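Local coordinates for FAD linked oxidase-like protein (Myceliophthora thermophila, PDB 5L6G), which oxidises the C1 hydroxyl of xylooligosaccharides and related sugars to lactones, using a bicovalently bound FAD and reducing molecular oxygen to hydrogen peroxide, at residues L178-D181 with W182-S185; M447-N450 with Y451-P454; P454-R458 with A459-E463. All coordinates share one frame; numbering follows the deposited sequence.

Overall arrangement
Interaction 1 comes first along the chain, in the FAD-binding PCMH-type region, where the loop after helix 173-176 runs into strand 183-189. Interactions 2 and 3 follow far later, in the berberine-like region, on the loop that leaves strand 445-446 and enters helix 458-466. These two share Pro454, their centres lie 9 Å apart, and Met447 SD packs against Leu456 CD2 at 3.9 Å. The centre of interaction 1 is 19 Å from that of interaction 2 and 25 Å from that of interaction 3. Interactions 1 and 3 each touch a different xylose, both sugars lying away from the flavin; interaction 2 joins the cofactor to the substrate site.

Interaction 1 (L178-D181 with W182-S185); sequences LAVD and WITS. With XYP (beta-D-xylopyranose), chain J.
Trp182 lays its indole against the turn 178-181, with CD1 at the ring edge 3.1 Å from Leu178 O and the carbonyl of Asp181 over one face. With CG anti to the carbonyl carbon of Trp182 (chi1 -67°), the ring lies along the turn, and its NE1 donates to His176 O. The turn leads into strand 183-189, which begins beside strand 219-229 with a classic beta bulge, Thr184 and Ser185 both facing Arg224. Trp182 N donates to Ala179 O (3.0 Å), while Ile183 N makes a weak bond to Val180 O. A water bridges Val180 O and Ile183 O. Val180 CG2 and Ile183 CD1 meet at 4.3 Å. Asp181 suits the turn because its OD2 accepts from Leu178 N (2.8 Å), with OD1 held by a salt bridge to Arg402. The indole face that Asp181 O covers also takes a xylose, whose C4 lies 4.1 Å above the plane, toward the rim; the sugar's O4 donates a very short 2.5 Å bond to Asp181 O. An alanine here in place of the tryptophan would probably leave the xylose without its aromatic face and His176 O without that donor. Aromatic face plus backbone acceptor thus pair an apolar with a polar grip on one sugar.

Interaction 2 (M447-N450 with Y451-P454); sequences MYIN and YADP. With FAD (flavin-adenine dinucleotide), chain D; XYP (beta-D-xylopyranose), chain H.
Tyr448 OH is gripped from several sides: it donates a very short 2.5 Å bond to FAD O2 and accepts from Asn450 ND2 at 3.1 Å, with Gly168 N as a further partner. The segment is a beta turn, closed by Tyr451 N donating to Tyr448 O (2.9 Å), and it contributes to the flavin and substrate site of this oxidase. Within the turn the two tyrosines form a T-shaped pair. The edge of Tyr448, through CD2 and CE2, points at the face of Tyr451; the centroids stand 5.1 Å apart and the planes at 84°. Tyr448 reaches the flavin with CG anti to its backbone N (chi1 176°), whereas CG of Tyr451 is anti to the carbonyl carbon (chi1 -54°) and its ring runs toward the sugar. Asparagine suits its place because one amide both donates and accepts. Its ND2 keeps the Tyr448 hydroxyl nearly in the amide plane and also donates to His163 O. Asn450 OD1 accepts from the ribityl FAD O4' at 2.7 Å. Water joins Ala452 N to FAD O3'. Tyr451, an experimentally established substrate-binding residue, has CE1 3.7 Å from FAD N1, and its OH shares a very short 2.5 Å hydrogen bond with O1 of the xylose.

Interaction 3 (P454-R458 with A459-E463); sequences PGLDR and AEAQE. With XYP (beta-D-xylopyranose), chain I.
An N-cap starts helix 458-466, and Asp457 supplies it. Its CG sits between the backbone N and the carbonyl carbon (chi1 70°), which turns the carboxylate back over the first helical turn, where OD1 accepts from Glu460 N at 2.8 Å, nearly along its C-O axis. Aspartate suits this place because its short side chain can reach a first-turn N-H that has no earlier helical carbonyl to use. Asp457 O opens the regular ladder by accepting from Ala461 N, also at 2.8 Å. One residue on, Arg458 O is held twice, by Gln462 N at 3.2 Å and by Gln462 NE2 at 3.0 Å, the two donors arriving from opposite faces of the carbonyl. The two side chains cross obliquely, guanidinium and amide planes 32° apart, with Gln462 NE2 3.5 Å from Arg458 CG. Arg458 NH2 forms a salt bridge with Glu484 and NE donates to Ala491 O, and Gln462 OE1 accepts from Glu493 N, so both side chains tie the helix start to the C-terminal tail. Just before the cap in sequence, Leu456 CB packs on Ala461 CB at 3.9 Å, the small alanine leaving room for the leucine. A water links Asp457 N with Glu460 OE1. Gly455 CA lies 3.3 Å from C5 of a xylose, where any side-chain carbon would crowd the sugar. The carboxylate's negative charge is likely to be stabilised by the partial positive charge of the helix start.

Interaction 1 (L178-D181 with W182-S185)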
loop_
_atom_site.group_PDB
_atom_site.type_symbol
_atom_site.label_atom_id
_atom_site.label_comp_id
_atom_site.label_asym_id
_atom_site.label_seq_id
_atom_site.Cartn_x
_atom_site.Cartn_y
_atom_site.Cartn_z
ATOM N N LEU A 178 6.399 -8.290 1.922
ATOM C CA LEU A 178 5.440 -7.205 2.036
ATOM C C LEU A 178 5.028 -7.087 3.493
ATOM O O LEU A 178 5.246 -8.009 4.266
ATOM C CB LEU A 178 4.219 -7.482 1.166
ATOM C CG LEU A 178 4.475 -7.640 -0.330
ATOM C CD1 LEU A 178 3.211 -8.076 -1.053
ATOM C CD2 LEU A 178 5.020 -6.346 -0.907
ATOM N N ALA A 179 4.411 -5.968 3.859
ATOM C CA ALA A 179 3.882 -5.806 5.221
ATOM C C ALA A 179 2.924 -6.939 5.578
ATOM O O ALA A 179 2.968 -7.468 6.689
ATOM C CB ALA A 179 3.194 -4.456 5.366
ATOM N N VAL A 180 2.071 -7.309 4.622
ATOM C CA VAL A 180 1.108 -8.390 4.786
ATOM C C VAL A 180 1.768 -9.723 5.176
ATOM O O VAL A 180 1.182 -10.549 5.865
ATOM C CB VAL A 180 0.246 -8.568 3.520
ATOM C CG1 VAL A 180 1.032 -9.179 2.369
ATOM C CG2 VAL A 180 -0.961 -9.415 3.822
ATOM N N ASP A 181 3.011 -9.898 4.780
ATOM C CA ASP A 181 3.755 -11.121 5.090
ATOM C C ASP A 181 4.224 -11.238 6.521
ATOM O O ASP A 181 4.682 -12.304 6.952
ATOM C CB ASP A 181 4.950 -11.231 4.148
ATOM C CG ASP A 181 4.521 -11.358 2.706
ATOM O OD1 ASP A 181 3.507 -12.053 2.481
ATOM O OD2 ASP A 181 5.176 -10.775 1.816
ATOM N N TRP A 182 4.135 -10.147 7.271
ATOM C CA TRP A 182 4.578 -10.165 8.663
ATOM C C TRP A 182 3.407 -10.302 9.627
ATOM O O TRP A 182 3.605 -10.456 10.835
ATOM C CB TRP A 182 5.452 -8.939 8.924
ATOM C CG TRP A 182 6.651 -9.119 8.158
ATOM C CD1 TRP A 182 6.844 -8.784 6.867
ATOM C CD2 TRP A 182 7.818 -9.818 8.577
ATOM N NE1 TRP A 182 8.070 -9.214 6.445
ATOM C CE2 TRP A 182 8.696 -9.844 7.485
ATOM C CE3 TRP A 182 8.207 -10.425 9.780
ATOM C CZ2 TRP A 182 9.951 -10.426 7.556
ATOM C CZ3 TRP A 182 9.450 -11.004 9.846
ATOM C CH2 TRP A 182 10.308 -11.006 8.741
ATOM N N ILE A 183 2.189 -10.309 9.095
ATOM C CA ILE A 183 1.030 -10.550 9.931
ATOM C C ILE A 183 1.033 -12.019 10.353
ATOM O O ILE A 183 1.095 -12.922 9.508
ATOM C CB ILE A 183 -0.292 -10.226 9.218
ATOM C CG1 ILE A 183 -0.332 -8.749 8.820
ATOM C CG2 ILE A 183 -1.454 -10.589 10.136
ATOM C CD1 ILE A 183 -1.521 -8.380 7.945
ATOM N N THR A 184 0.987 -12.262 11.658
ATOM C CA THR A 184 0.862 -13.633 12.159
ATOM C C THR A 184 -0.558 -13.934 12.655
ATOM O O THR A 184 -0.983 -15.087 12.641
ATOM C CB THR A 184 1.910 -13.954 13.248
ATOM O OG1 THR A 184 1.855 -15.347 13.564
ATOM C CG2 THR A 184 1.664 -13.171 14.496
ATOM N N SER A 185 -1.275 -12.916 13.107
ATOM C CA SER A 185 -2.682 -13.077 13.448
ATOM C C SER A 185 -3.378 -11.721 13.499
ATOM O O SER A 185 -2.737 -10.675 13.570
ATOM C CB SER A 185 -2.858 -13.829 14.776
ATOM O OG SER A 185 -2.470 -13.026 15.879
HETATM O O1 XYP J . 11.500 -13.635 4.287
HETATM C C1 XYP J . 10.181 -14.069 4.643
HETATM C C2 XYP J . 10.105 -14.319 6.149
HETATM C C3 XYP J . 8.674 -14.607 6.600
HETATM C C4 XYP J . 7.707 -13.586 6.002
HETATM C C5 XYP J . 7.906 -13.458 4.493
HETATM O O2 XYP J . 10.961 -15.424 6.461
HETATM O O3 XYP J . 8.571 -14.592 8.036
HETATM O O4 XYP J . 6.364 -13.986 6.291
HETATM O O5 XYP J . 9.246 -13.064 4.239
HETATM O O HOH W 1 1.163 -13.164 6.885
#

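Interaction 2 (M447-N450 with Y451-P454)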
loop_
_atom_site.group_PDB
_atom_site.type_symbol
_atom_site.label_atom_id
_atom_site.label_comp_id
_atom_site.label_asym_id
_atom_site.label_seq_id
_atom_site.Cartn_x
_atom_site.Cartn_y
_atom_site.Cartn_z
ATOM N N MET A 447 -3.137 -4.744 -11.039
ATOM C CA MET A 447 -3.023 -3.455 -10.383
ATOM C C MET A 447 -3.066 -3.644 -8.877
ATOM O O MET A 447 -3.412 -4.708 -8.395
ATOM C CB MET A 447 -4.124 -2.513 -10.868
ATOM C CG MET A 447 -3.850 -1.992 -12.274
ATOM S SD MET A 447 -5.206 -1.056 -13.010
ATOM C CE MET A 447 -4.407 -0.390 -14.467
ATOM N N TYR A 448 -2.717 -2.596 -8.153
ATOM C CA TYR A 448 -2.373 -2.697 -6.743
ATOM C C TYR A 448 -3.182 -1.704 -5.967
ATOM O O TYR A 448 -2.976 -0.501 -6.081
ATOM C CB TYR A 448 -0.886 -2.397 -6.596
ATOM C CG TYR A 448 -0.306 -2.354 -5.203
ATOM C CD1 TYR A 448 -0.517 -3.368 -4.300
ATOM C CD2 TYR A 448 0.524 -1.318 -4.822
ATOM C CE1 TYR A 448 0.060 -3.339 -3.034
ATOM C CE2 TYR A 448 1.119 -1.279 -3.574
ATOM C CZ TYR A 448 0.903 -2.295 -2.689
ATOM O OH TYR A 448 1.489 -2.228 -1.438
ATOM N N ILE A 449 -4.115 -2.221 -5.182
ATOM C CA ILE A 449 -5.105 -1.397 -4.483
ATOM C C ILE A 449 -4.526 -0.475 -3.395
ATOM O O ILE A 449 -5.182 0.472 -2.983
ATOM C CB ILE A 449 -6.269 -2.281 -3.951
ATOM C CG1 ILE A 449 -7.504 -1.430 -3.651
ATOM C CG2 ILE A 449 -5.827 -3.117 -2.763
ATOM C CD1 ILE A 449 -8.693 -2.241 -3.179
ATOM N N ASN A 450 -3.290 -0.705 -2.940
ATOM C CA ASN A 450 -2.662 0.274 -2.087
ATOM C C ASN A 450 -2.363 1.576 -2.825
ATOM O O ASN A 450 -2.098 2.588 -2.198
ATOM C CB ASN A 450 -1.439 -0.301 -1.382
ATOM C CG ASN A 450 -1.800 -0.943 -0.058
ATOM O OD1 ASN A 450 -2.891 -0.719 0.454
ATOM N ND2 ASN A 450 -0.890 -1.732 0.501
ATOM N N TYR A 451 -2.436 1.554 -4.157
ATOM C CA TYR A 451 -2.510 2.781 -4.964
ATOM C C TYR A 451 -3.876 2.811 -5.695
ATOM O O TYR A 451 -3.982 2.742 -6.934
ATOM C CB TYR A 451 -1.363 2.858 -5.946
ATOM C CG TYR A 451 0.008 2.728 -5.321
ATOM C CD1 TYR A 451 0.345 3.421 -4.177
ATOM C CD2 TYR A 451 0.957 1.879 -5.859
ATOM C CE1 TYR A 451 1.607 3.295 -3.602
ATOM C CE2 TYR A 451 2.207 1.735 -5.272
ATOM C CZ TYR A 451 2.521 2.441 -4.149
ATOM O OH TYR A 451 3.769 2.307 -3.560
ATOM N N ALA A 452 -4.909 2.939 -4.890
ATOM C CA ALA A 452 -6.272 2.757 -5.347
ATOM C C ALA A 452 -6.632 3.758 -6.429
ATOM O O ALA A 452 -6.419 4.945 -6.269
ATOM C CB ALA A 452 -7.234 2.879 -4.187
ATOM N N ASP A 453 -7.162 3.243 -7.526
ATOM C CA ASP A 453 -7.442 4.040 -8.711
ATOM C C ASP A 453 -8.956 4.040 -8.929
ATOM O O ASP A 453 -9.503 3.096 -9.475
ATOM C CB ASP A 453 -6.699 3.404 -9.886
ATOM C CG ASP A 453 -7.034 4.039 -11.219
ATOM O OD1 ASP A 453 -7.873 4.969 -11.265
ATOM O OD2 ASP A 453 -6.465 3.567 -12.217
ATOM N N PRO A 454 -9.638 5.122 -8.530
ATOM C CA PRO A 454 -11.100 5.143 -8.669
ATOM C C PRO A 454 -11.570 5.305 -10.107
ATOM O O PRO A 454 -12.777 5.354 -10.346
ATOM C CB PRO A 454 -11.515 6.341 -7.815
ATOM C CG PRO A 454 -10.320 7.239 -7.830
ATOM C CD PRO A 454 -9.116 6.352 -7.918
HETATM P PA FAD D . -7.128 4.081 4.880
HETATM O O1A FAD D . -7.429 4.360 6.334
HETATM O O2A FAD D . -7.606 5.096 3.890
HETATM O O5B FAD D . -7.560 2.615 4.510
HETATM C C5B FAD D . -7.373 2.035 3.216
HETATM C C4B FAD D . -8.327 0.876 3.033
HETATM O O4B FAD D . -8.073 -0.109 4.037
HETATM C C3B FAD D . -9.784 1.282 3.191
HETATM O O3B FAD D . -10.589 0.454 2.379
HETATM C C2B FAD D . -10.072 0.981 4.639
HETATM O O2B FAD D . -11.455 0.816 4.925
HETATM C C1B FAD D . -9.243 -0.266 4.849
HETATM N N9A FAD D . -8.871 -0.405 6.259
HETATM C C8A FAD D . -8.226 0.461 7.035
HETATM N N7A FAD D . -8.090 -0.028 8.291
HETATM C C5A FAD D . -8.657 -1.234 8.271
HETATM C C6A FAD D . -8.889 -2.274 9.270
HETATM N N6A FAD D . -8.412 -2.050 10.509
HETATM N N1A FAD D . -9.563 -3.376 8.880
HETATM C C2A FAD D . -10.007 -3.570 7.635
HETATM N N3A FAD D . -9.824 -2.638 6.652
HETATM C C4A FAD D . -9.167 -1.482 6.941
HETATM N N1 FAD D . 1.999 1.848 -0.246
HETATM C C2 FAD D . 3.027 0.959 -0.416
HETATM O O2 FAD D . 2.758 -0.238 -0.714
HETATM N N3 FAD D . 4.315 1.341 -0.233
HETATM C C4 FAD D . 4.658 2.601 0.131
HETATM O O4 FAD D . 5.853 2.973 0.303
HETATM C C4X FAD D . 3.604 3.619 0.325
HETATM N N5 FAD D . 3.857 4.910 0.686
HETATM C C5X FAD D . 2.856 5.846 0.895
HETATM C C6 FAD D . 3.125 7.162 1.294
HETATM C C7 FAD D . 2.069 8.070 1.472
HETATM C C7M FAD D . 2.404 9.483 1.881
HETATM C C8 FAD D . 0.638 7.643 1.292
HETATM C C8M FAD D . -0.530 8.588 1.551
HETATM C C9 FAD D . 0.398 6.327 0.909
HETATM C C9A FAD D . 1.445 5.415 0.686
HETATM N N10 FAD D . 1.211 4.075 0.274
HETATM C C10 FAD D . 2.235 3.144 0.087
HETATM C "C1'" FAD D . -0.135 3.566 0.037
HETATM C "C2'" FAD D . -0.727 2.925 1.252
HETATM O "O2'" FAD D . -0.145 1.623 1.369
HETATM C "C3'" FAD D . -2.211 2.774 0.969
HETATM O "O3'" FAD D . -2.813 4.042 0.683
HETATM C "C4'" FAD D . -2.875 2.146 2.197
HETATM O "O4'" FAD D . -4.000 1.366 1.766
HETATM C "C5'" FAD D . -3.271 3.230 3.166
HETATM O "O5'" FAD D . -3.543 2.653 4.445
HETATM P P FAD D . -4.297 3.555 5.499
HETATM O O1P FAD D . -4.686 2.757 6.703
HETATM O O2P FAD D . -3.523 4.812 5.736
HETATM O O3P FAD D . -5.541 4.066 4.630
HETATM O O1 XYP H . 5.443 4.109 -3.201
HETATM C C1 XYP H . 5.347 5.280 -2.394
HETATM C C2 XYP H . 6.714 5.959 -2.332
HETATM C C3 XYP H . 6.624 7.319 -1.652
HETATM C C4 XYP H . 5.535 8.164 -2.307
HETATM C C5 XYP H . 4.205 7.402 -2.353
HETATM O O2 XYP H . 7.592 5.107 -1.597
HETATM O O3 XYP H . 7.905 7.971 -1.649
HETATM O O4 XYP H . 5.316 9.356 -1.543
HETATM O O5 XYP H . 4.354 6.122 -2.959
HETATM O O HOH W 2 -4.486 3.876 -1.915
#

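Interaction 3 (P454-R458 with A459-E463)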
loop_
_atom_site.group_PDB
_atom_site.type_symbol
_atom_site.label_atom_id
_atom_site.label_comp_id
_atom_site.label_asym_id
_atom_site.label_seq_id
_atom_site.Cartn_x
_atom_site.Cartn_y
_atom_site.Cartn_z
ATOM N N PRO A 454 -9.638 5.122 -8.530
ATOM C CA PRO A 454 -11.100 5.143 -8.669
ATOM C C PRO A 454 -11.570 5.305 -10.107
ATOM O O PRO A 454 -12.777 5.354 -10.346
ATOM C CB PRO A 454 -11.515 6.341 -7.815
ATOM C CG PRO A 454 -10.320 7.239 -7.830
ATOM C CD PRO A 454 -9.116 6.352 -7.918
ATOM N N GLY A 455 -10.641 5.376 -11.058
ATOM C CA GLY A 455 -10.990 5.384 -12.484
ATOM C C GLY A 455 -11.501 4.033 -12.964
ATOM O O GLY A 455 -12.159 3.951 -14.001
ATOM N N LEU A 456 -11.193 2.971 -12.225
ATOM C CA LEU A 456 -11.628 1.616 -12.591
ATOM C C LEU A 456 -13.046 1.412 -12.097
ATOM O O LEU A 456 -13.339 1.706 -10.936
ATOM C CB LEU A 456 -10.741 0.564 -11.935
ATOM C CG LEU A 456 -9.234 0.755 -12.073
ATOM C CD1 LEU A 456 -8.509 -0.144 -11.093
ATOM C CD2 LEU A 456 -8.762 0.518 -13.515
ATOM N N ASP A 457 -13.912 0.874 -12.950
ATOM C CA ASP A 457 -15.235 0.469 -12.473
ATOM C C ASP A 457 -15.109 -0.748 -11.560
ATOM O O ASP A 457 -14.051 -1.390 -11.482
ATOM C CB ASP A 457 -16.285 0.299 -13.598
ATOM C CG ASP A 457 -16.056 -0.908 -14.506
ATOM O OD1 ASP A 457 -15.572 -1.984 -14.075
ATOM O OD2 ASP A 457 -16.450 -0.777 -15.692
ATOM N N ARG A 458 -16.169 -1.021 -10.818
ATOM C CA ARG A 458 -16.113 -2.043 -9.795
ATOM C C ARG A 458 -15.680 -3.398 -10.343
ATOM O O ARG A 458 -14.813 -4.052 -9.757
ATOM C CB ARG A 458 -17.455 -2.171 -9.095
ATOM C CG ARG A 458 -17.381 -3.057 -7.875
ATOM C CD ARG A 458 -18.649 -2.988 -7.062
ATOM N NE ARG A 458 -18.503 -3.836 -5.895
ATOM C CZ ARG A 458 -19.506 -4.280 -5.161
ATOM N NH1 ARG A 458 -20.764 -3.959 -5.465
ATOM N NH2 ARG A 458 -19.239 -5.055 -4.116
ATOM N N ALA A 459 -16.262 -3.813 -11.465
ATOM C CA ALA A 459 -15.904 -5.096 -12.069
ATOM C C ALA A 459 -14.431 -5.158 -12.463
ATOM O O ALA A 459 -13.745 -6.148 -12.159
ATOM C CB ALA A 459 -16.772 -5.398 -13.282
ATOM N N GLU A 460 -13.943 -4.118 -13.138
ATOM C CA GLU A 460 -12.566 -4.130 -13.567
ATOM C C GLU A 460 -11.662 -4.130 -12.351
ATOM O O GLU A 460 -10.691 -4.872 -12.328
ATOM C CB GLU A 460 -12.197 -2.981 -14.513
ATOM C CG GLU A 460 -10.786 -3.186 -15.088
ATOM C CD GLU A 460 -10.286 -2.070 -15.986
ATOM O OE1 GLU A 460 -10.972 -1.038 -16.142
ATOM O OE2 GLU A 460 -9.167 -2.231 -16.518
ATOM N N ALA A 461 -11.990 -3.322 -11.344
ATOM C CA ALA A 461 -11.112 -3.151 -10.190
ATOM C C ALA A 461 -10.851 -4.485 -9.477
ATOM O O ALA A 461 -9.690 -4.858 -9.213
ATOM C CB ALA A 461 -11.696 -2.125 -9.227
ATOM N N GLN A 462 -11.927 -5.213 -9.200
ATOM C CA GLN A 462 -11.812 -6.526 -8.554
ATOM C C GLN A 462 -10.916 -7.453 -9.360
ATOM O O GLN A 462 -10.086 -8.177 -8.790
ATOM C CB GLN A 462 -13.171 -7.178 -8.445
ATOM C CG GLN A 462 -14.055 -6.560 -7.413
ATOM C CD GLN A 462 -15.448 -7.059 -7.576
ATOM O OE1 GLN A 462 -15.775 -8.129 -7.120
ATOM N NE2 GLN A 462 -16.253 -6.312 -8.304
ATOM N N GLU A 463 -11.104 -7.426 -10.681
ATOM C CA GLU A 463 -10.369 -8.315 -11.572
ATOM C C GLU A 463 -8.886 -7.993 -11.579
ATOM O O GLU A 463 -8.059 -8.891 -11.409
ATOM C CB GLU A 463 -10.952 -8.305 -12.979
ATOM C CG GLU A 463 -12.312 -8.993 -12.995
ATOM C CD GLU A 463 -12.925 -9.197 -14.367
ATOM O OE1 GLU A 463 -12.377 -8.699 -15.373
ATOM O OE2 GLU A 463 -13.989 -9.873 -14.423
HETATM O O1 XYP I . -12.263 10.287 -9.154
HETATM C C1 XYP I . -12.287 9.566 -10.364
HETATM C C2 XYP I . -13.017 10.401 -11.417
HETATM C C3 XYP I . -12.981 9.657 -12.729
HETATM C C4 XYP I . -11.533 9.410 -13.101
HETATM C C5 XYP I . -10.824 8.662 -11.994
HETATM O O2 XYP I . -14.378 10.672 -11.032
HETATM O O3 XYP I . -13.586 10.426 -13.766
HETATM O O4 XYP I . -11.516 8.674 -14.319
HETATM O O5 XYP I . -10.941 9.366 -10.756
HETATM O O HOH W 3 -13.064 0.134 -15.609
#